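Local coordinates for protein Phenylalanine/tyrosine ammonia-lyase (Rhodosporidium toruloides, PDB 1Y2M) that catalyses the non-oxidative deamination of L-phenylalanine and L-tyrosine to trans-cinnamate and p-coumarate, the committing step of phenylpropanoid metabolism, at residues 586-589 with 595-598; 591-596 with 632-637. All coordinates share one frame; numbering follows the deposited sequence.

In the fold
Both contacts lie on the start of helix 593-611, about 8 Å apart between centres, far from the annotated sites and about 40 Å from the centre of the chain. Contact 1 is buried and mainly polar: one arginine reaches back to the turn that follows helix 570-587. Contact 2 is only partly buried and is carried by aliphatic groups without a hydrogen bond across it; it sets the first turn of the same helix on the next one, 619-646. W597 joins the two, packing on A633, I634 and T637 while R596 beside it points to the turn. A second subunit comes close to both, with its D354 packing on P595.

Contact 1: residues 586-589 with 595-598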
ATOM      1  N   GLU B 586     -25.483   8.377  34.094  1.00 15.96           N
ATOM      2  CA  GLU B 586     -24.752   8.349  32.801  1.00 19.16           C
ATOM      3  C   GLU B 586     -23.554   7.420  32.870  1.00 19.41           C
ATOM      4  O   GLU B 586     -23.103   6.883  31.858  1.00 18.26           O
ATOM      5  CB  GLU B 586     -24.301   9.753  32.399  1.00 19.86           C
ATOM      6  CG  GLU B 586     -23.417   9.776  31.156  1.00 24.66           C
ATOM      7  CD  GLU B 586     -23.417  11.111  30.385  1.00 30.31           C
ATOM      8  OE1 GLU B 586     -24.360  11.927  30.547  1.00 37.38           O
ATOM      9  OE2 GLU B 586     -22.467  11.307  29.581  1.00 22.93           O
ATOM     10  N   GLN B 587     -23.029   7.208  34.066  1.00 14.73           N
ATOM     11  CA  GLN B 587     -21.817   6.463  34.221  1.00 18.00           C
ATOM     12  C   GLN B 587     -21.991   5.058  34.802  1.00 16.86           C
ATOM     13  O   GLN B 587     -21.039   4.302  34.856  1.00 18.80           O
ATOM     14  CB  GLN B 587     -20.775   7.305  34.973  1.00 23.95           C
ATOM     15  CG  GLN B 587     -20.994   7.474  36.391  1.00 27.56           C
ATOM     16  CD  GLN B 587     -20.222   8.657  37.022  1.00 26.04           C
ATOM     17  OE1 GLN B 587     -20.601   9.104  38.062  1.00 31.46           O
ATOM     18  NE2 GLN B 587     -19.129   9.109  36.404  1.00 30.45           N
ATOM     19  N   THR B 588     -23.206   4.700  35.186  1.00 11.44           N
ATOM     20  CA  THR B 588     -23.494   3.374  35.705  1.00 10.41           C
ATOM     21  C   THR B 588     -24.326   2.551  34.722  1.00  9.91           C
ATOM     22  O   THR B 588     -25.009   1.607  35.113  1.00 10.88           O
ATOM     23  CB  THR B 588     -24.199   3.457  37.043  1.00 11.87           C
ATOM     24  OG1 THR B 588     -25.410   4.205  36.910  1.00 10.14           O
ATOM     25  CG2 THR B 588     -23.276   4.184  38.043  1.00 12.42           C
ATOM     26  N   ASN B 589     -24.132   2.821  33.437  1.00 11.29           N
ATOM     27  CA  ASN B 589     -24.857   2.150  32.391  1.00 12.25           C
ATOM     28  C   ASN B 589     -24.393   0.691  32.126  1.00 13.07           C
ATOM     29  O   ASN B 589     -25.023  -0.015  31.327  1.00 15.08           O
ATOM     30  CB  ASN B 589     -24.896   3.000  31.103  1.00 11.17           C
ATOM     31  CG  ASN B 589     -23.491   3.498  30.651  1.00 12.33           C
ATOM     32  OD1 ASN B 589     -22.560   3.651  31.473  1.00 13.85           O
ATOM     33  ND2 ASN B 589     -23.342   3.753  29.328  1.00 10.95           N
ATOM     34  N   PRO B 595     -28.641  -3.061  41.552  1.00 11.99           N
ATOM     35  CA  PRO B 595     -27.572  -2.230  42.161  1.00 12.50           C
ATOM     36  C   PRO B 595     -27.421  -0.831  41.549  1.00  8.48           C
ATOM     37  O   PRO B 595     -26.970   0.067  42.262  1.00  9.82           O
ATOM     38  CB  PRO B 595     -26.295  -3.067  41.958  1.00 11.96           C
ATOM     39  CG  PRO B 595     -26.596  -3.945  40.775  1.00 10.82           C
ATOM     40  CD  PRO B 595     -28.097  -4.292  40.969  1.00 11.69           C
ATOM     41  N   ARG B 596     -27.750  -0.653  40.280  1.00  7.95           N
ATOM     42  CA  ARG B 596     -27.693   0.647  39.643  1.00 11.00           C
ATOM     43  C   ARG B 596     -28.519   1.659  40.400  1.00  8.87           C
ATOM     44  O   ARG B 596     -28.083   2.765  40.666  1.00  8.42           O
ATOM     45  CB  ARG B 596     -28.207   0.567  38.216  1.00 12.60           C
ATOM     46  CG  ARG B 596     -27.898   1.853  37.462  1.00 11.34           C
ATOM     47  CD  ARG B 596     -28.280   1.787  36.013  1.00 10.28           C
ATOM     48  NE  ARG B 596     -27.765   2.939  35.271  1.00 11.39           N
ATOM     49  CZ  ARG B 596     -28.059   3.152  34.002  1.00 15.25           C
ATOM     50  NH1 ARG B 596     -28.829   2.285  33.361  1.00 19.97           N
ATOM     51  NH2 ARG B 596     -27.579   4.194  33.377  1.00 18.48           N
ATOM     52  N   TRP B 597     -29.758   1.294  40.695  1.00  8.84           N
ATOM     53  CA  TRP B 597     -30.668   2.258  41.339  1.00 10.26           C
ATOM     54  C   TRP B 597     -30.328   2.504  42.805  1.00 10.35           C
ATOM     55  O   TRP B 597     -30.488   3.606  43.295  1.00 10.87           O
ATOM     56  CB  TRP B 597     -32.126   1.850  41.126  1.00 11.25           C
ATOM     57  CG  TRP B 597     -32.517   2.234  39.712  1.00 10.01           C
ATOM     58  CD1 TRP B 597     -32.726   1.412  38.653  1.00 13.69           C
ATOM     59  CD2 TRP B 597     -32.639   3.565  39.230  1.00 11.68           C
ATOM     60  NE1 TRP B 597     -33.008   2.148  37.539  1.00 13.52           N
ATOM     61  CE2 TRP B 597     -32.971   3.478  37.863  1.00 11.85           C
ATOM     62  CE3 TRP B 597     -32.497   4.833  39.820  1.00 12.91           C
ATOM     63  CZ2 TRP B 597     -33.163   4.617  37.075  1.00 13.60           C
ATOM     64  CZ3 TRP B 597     -32.715   5.964  39.039  1.00 14.81           C
ATOM     65  CH2 TRP B 597     -33.048   5.838  37.674  1.00 11.91           C
ATOM     66  N   HIS B 598     -29.858   1.484  43.512  1.00 10.14           N
ATOM     67  CA  HIS B 598     -29.393   1.688  44.860  1.00  9.96           C
ATOM     68  C   HIS B 598     -28.148   2.564  44.881  1.00  9.31           C
ATOM     69  O   HIS B 598     -28.025   3.410  45.745  1.00  8.93           O
ATOM     70  CB  HIS B 598     -29.217   0.353  45.582  1.00  9.43           C
ATOM     71  CG  HIS B 598     -30.525  -0.259  45.954  1.00 13.39           C
ATOM     72  ND1 HIS B 598     -31.271   0.171  47.034  1.00 15.61           N
ATOM     73  CD2 HIS B 598     -31.257  -1.224  45.353  1.00 15.18           C
ATOM     74  CE1 HIS B 598     -32.403  -0.501  47.084  1.00 17.77           C
ATOM     75  NE2 HIS B 598     -32.415  -1.362  46.086  1.00 15.51           N
TER
HETATM   76  O   HOH W   1     -26.271   4.487  39.490  1.00 10.40           O
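R596 lays its guanidinium over the backbone of N589, whose CA sits 3.5 Å above the plane and toward the rim, with NH2 the nearest atom. The chain is extended from CG to NE and leaves with CG anti to the backbone N (chi1 -169°), which carries the group from helix to turn. NE donates to T588 OG1 at 3.1 Å, a fairly straight bond (155°) lying close to the guanidinium plane. T588 O is just as near NE, but poorly angled for a bond. The T588 hydroxyl is used twice: besides accepting from NE it donates to a water at 2.7 Å, and that water donates to R596 O at 2.8 Å, closing a ring between turn and helix. NH2 bonds to L585 O, a carbonyl in the last turn of helix 570-587. A leucine in place of R596 would probably leave L585 O without NH2 and the T588 hydroxyl without NE, costing the turn its direct polar tie to helix 593-611. The amide of N589 is tied elsewhere, ND2 donating to L452 O and A446 O. On helix 593-611, W597 turns away from this contact to meet F544 and F548 of helix 506-560 and the side of helix 619-646.

Contact 2: residues 591-596 with 632-637; sequences YDLVPR and SAISLT
The first turn of helix 593-611 rests against the middle of helix 619-646, the backbones coming nearest at V594 and I634, whose CA atoms are 6.4 Å apart. D592 occupies the N-cap position, and its carbonyl takes the first-turn bond from R596 N; its carboxylate makes no capping bond and turns instead to S462, while D460 OD1 accepts from L593 N. L593 and I634 share most of the contact. With L593 CG trans to its backbone N (chi1 179°), the two methyls divide between residues one turn apart on the facing helix: CD1 meets T637 CG2 tip to tip at 3.6 Å, while the L593 and I634 side chains cross obliquely, with CD2 3.9 Å from I634 CG2. R638 and R641 also touch L593, making it a knob in a hole of four residues. The two helices follow one another in the chain and run roughly antiparallel, forming a helical hairpin; it probably belongs to the helical region that eukaryotic phenylalanine ammonia-lyases carry beyond the core shared with histidase. I634 sets CD1 against the backbone of V594, 3.8 Å from its CA, with V594 CG2 a looser neighbour at 4.2 Å on the exposed side. T637 turns its methyl to L593, while OG1 donates within its own helix to A633 O at 2.8 Å. The same carbonyl accepts T637 N from the opposite face of its plane, so one oxygen holds both backbone and side chain of T637. Beyond the cap, D354 of the second subunit packs on D592 and P595, and its E355 on Y591.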
ATOM      1  N   TYR B 591     -24.074  -1.284  35.019  1.00  9.55           N
ATOM      2  CA  TYR B 591     -24.575  -1.928  36.211  1.00  9.67           C
ATOM      3  C   TYR B 591     -25.881  -2.612  35.930  1.00 10.60           C
ATOM      4  O   TYR B 591     -26.710  -2.106  35.151  1.00 11.30           O
ATOM      5  CB  TYR B 591     -24.874  -0.897  37.315  1.00 10.82           C
ATOM      6  CG  TYR B 591     -23.716  -0.293  38.085  1.00 11.21           C
ATOM      7  CD1 TYR B 591     -23.846  -0.085  39.453  1.00 15.45           C
ATOM      8  CD2 TYR B 591     -22.548   0.122  37.471  1.00 14.15           C
ATOM      9  CE1 TYR B 591     -22.846   0.472  40.193  1.00 13.21           C
ATOM     10  CE2 TYR B 591     -21.524   0.709  38.235  1.00 18.10           C
ATOM     11  CZ  TYR B 591     -21.702   0.872  39.587  1.00 16.78           C
ATOM     12  OH  TYR B 591     -20.758   1.416  40.413  1.00 18.31           O
ATOM     13  N   ASP B 592     -26.088  -3.731  36.619  1.00 10.42           N
ATOM     14  CA  ASP B 592     -27.364  -4.387  36.634  1.00 10.24           C
ATOM     15  C   ASP B 592     -28.400  -3.472  37.333  1.00 10.03           C
ATOM     16  O   ASP B 592     -28.046  -2.550  38.097  1.00 10.37           O
ATOM     17  CB  ASP B 592     -27.233  -5.718  37.313  1.00 10.15           C
ATOM     18  CG  ASP B 592     -26.652  -6.812  36.389  1.00 13.02           C
ATOM     19  OD1 ASP B 592     -26.281  -6.542  35.231  1.00 11.94           O
ATOM     20  OD2 ASP B 592     -26.555  -7.968  36.857  1.00 13.56           O
ATOM     21  N   LEU B 593     -29.670  -3.712  37.027  1.00 11.44           N
ATOM     22  CA  LEU B 593     -30.726  -2.768  37.355  1.00 11.59           C
ATOM     23  C   LEU B 593     -30.830  -2.470  38.841  1.00 12.98           C
ATOM     24  O   LEU B 593     -30.844  -1.316  39.256  1.00 10.10           O
ATOM     25  CB  LEU B 593     -32.049  -3.270  36.803  1.00 11.59           C
ATOM     26  CG  LEU B 593     -33.259  -2.391  37.089  1.00 12.95           C
ATOM     27  CD1 LEU B 593     -33.136  -1.107  36.340  1.00 11.76           C
ATOM     28  CD2 LEU B 593     -34.582  -3.097  36.735  1.00 14.57           C
ATOM     29  N   VAL B 594     -30.868  -3.514  39.648  1.00 12.68           N
ATOM     30  CA  VAL B 594     -31.059  -3.326  41.075  1.00 11.91           C
ATOM     31  C   VAL B 594     -29.882  -2.558  41.712  1.00 10.59           C
ATOM     32  O   VAL B 594     -30.098  -1.522  42.337  1.00 10.48           O
ATOM     33  CB  VAL B 594     -31.326  -4.653  41.771  1.00 13.61           C
ATOM     34  CG1 VAL B 594     -31.328  -4.495  43.317  1.00 12.84           C
ATOM     35  CG2 VAL B 594     -32.682  -5.183  41.282  1.00 12.39           C
ATOM     36  N   PRO B 595     -28.641  -3.061  41.552  1.00 11.99           N
ATOM     37  CA  PRO B 595     -27.572  -2.230  42.161  1.00 12.50           C
ATOM     38  C   PRO B 595     -27.421  -0.831  41.549  1.00  8.48           C
ATOM     39  O   PRO B 595     -26.970   0.067  42.262  1.00  9.82           O
ATOM     40  CB  PRO B 595     -26.295  -3.067  41.958  1.00 11.96           C
ATOM     41  CG  PRO B 595     -26.596  -3.945  40.775  1.00 10.82           C
ATOM     42  CD  PRO B 595     -28.097  -4.292  40.969  1.00 11.69           C
ATOM     43  N   ARG B 596     -27.750  -0.653  40.280  1.00  7.95           N
ATOM     44  CA  ARG B 596     -27.693   0.647  39.643  1.00 11.00           C
ATOM     45  C   ARG B 596     -28.519   1.659  40.400  1.00  8.87           C
ATOM     46  O   ARG B 596     -28.083   2.765  40.666  1.00  8.42           O
ATOM     47  CB  ARG B 596     -28.207   0.567  38.216  1.00 12.60           C
ATOM     48  CG  ARG B 596     -27.898   1.853  37.462  1.00 11.34           C
ATOM     49  CD  ARG B 596     -28.280   1.787  36.013  1.00 10.28           C
ATOM     50  NE  ARG B 596     -27.765   2.939  35.271  1.00 11.39           N
ATOM     51  CZ  ARG B 596     -28.059   3.152  34.002  1.00 15.25           C
ATOM     52  NH1 ARG B 596     -28.829   2.285  33.361  1.00 19.97           N
ATOM     53  NH2 ARG B 596     -27.579   4.194  33.377  1.00 18.48           N
ATOM     54  N   SER B 632     -38.811   2.177  43.619  1.00 11.71           N
ATOM     55  CA  SER B 632     -39.712   2.818  42.678  1.00 11.86           C
ATOM     56  C   SER B 632     -39.095   2.859  41.281  1.00 12.07           C
ATOM     57  O   SER B 632     -39.749   2.567  40.270  1.00 11.26           O
ATOM     58  CB  SER B 632     -40.076   4.221  43.179  1.00 13.67           C
ATOM     59  OG  SER B 632     -40.827   4.944  42.210  1.00 18.84           O
ATOM     60  N   ALA B 633     -37.825   3.255  41.182  1.00 11.07           N
ATOM     61  CA  ALA B 633     -37.143   3.302  39.890  1.00 11.47           C
ATOM     62  C   ALA B 633     -36.983   1.915  39.241  1.00  8.12           C
ATOM     63  O   ALA B 633     -37.133   1.757  38.018  1.00 11.90           O
ATOM     64  CB  ALA B 633     -35.821   3.987  40.009  1.00 13.60           C
ATOM     65  N   ILE B 634     -36.696   0.921  40.075  1.00  8.48           N
ATOM     66  CA  ILE B 634     -36.552  -0.437  39.603  1.00  9.30           C
ATOM     67  C   ILE B 634     -37.904  -0.935  39.020  1.00 10.91           C
ATOM     68  O   ILE B 634     -37.968  -1.447  37.886  1.00 10.14           O
ATOM     69  CB  ILE B 634     -36.064  -1.345  40.741  1.00  7.33           C
ATOM     70  CG1 ILE B 634     -34.601  -0.945  41.113  1.00 11.95           C
ATOM     71  CG2 ILE B 634     -36.141  -2.833  40.321  1.00 12.85           C
ATOM     72  CD1 ILE B 634     -34.092  -1.427  42.431  1.00 11.66           C
ATOM     73  N   SER B 635     -38.983  -0.754  39.771  1.00 10.28           N
ATOM     74  CA  SER B 635     -40.312  -1.131  39.274  1.00 12.21           C
ATOM     75  C   SER B 635     -40.695  -0.377  38.054  1.00 11.86           C
ATOM     76  O   SER B 635     -41.221  -0.960  37.115  1.00 13.19           O
ATOM     77  CB  SER B 635     -41.404  -0.906  40.323  1.00 15.35           C
ATOM     78  OG  SER B 635     -41.007  -1.538  41.514  1.00 23.44           O
ATOM     79  N   LEU B 636     -40.490   0.928  38.050  1.00  9.97           N
ATOM     80  CA  LEU B 636     -40.874   1.702  36.881  1.00 12.24           C
ATOM     81  C   LEU B 636     -40.100   1.258  35.614  1.00 11.40           C
ATOM     82  O   LEU B 636     -40.655   1.150  34.526  1.00 13.88           O
ATOM     83  CB  LEU B 636     -40.654   3.179  37.145  1.00 12.82           C
ATOM     84  CG  LEU B 636     -41.019   4.191  36.051  1.00 16.88           C
ATOM     85  CD1 LEU B 636     -42.468   4.012  35.565  1.00 18.54           C
ATOM     86  CD2 LEU B 636     -40.848   5.599  36.593  1.00 17.51           C
ATOM     87  N   THR B 637     -38.803   0.999  35.766  1.00 10.12           N
ATOM     88  CA  THR B 637     -38.003   0.523  34.653  1.00  9.82           C
ATOM     89  C   THR B 637     -38.599  -0.767  34.091  1.00  9.68           C
ATOM     90  O   THR B 637     -38.761  -0.907  32.881  1.00  9.54           O
ATOM     91  CB  THR B 637     -36.549   0.269  35.102  1.00 10.77           C
ATOM     92  OG1 THR B 637     -35.967   1.494  35.515  1.00 10.66           O
ATOM     93  CG2 THR B 637     -35.733  -0.294  33.966  1.00 12.72           C
TER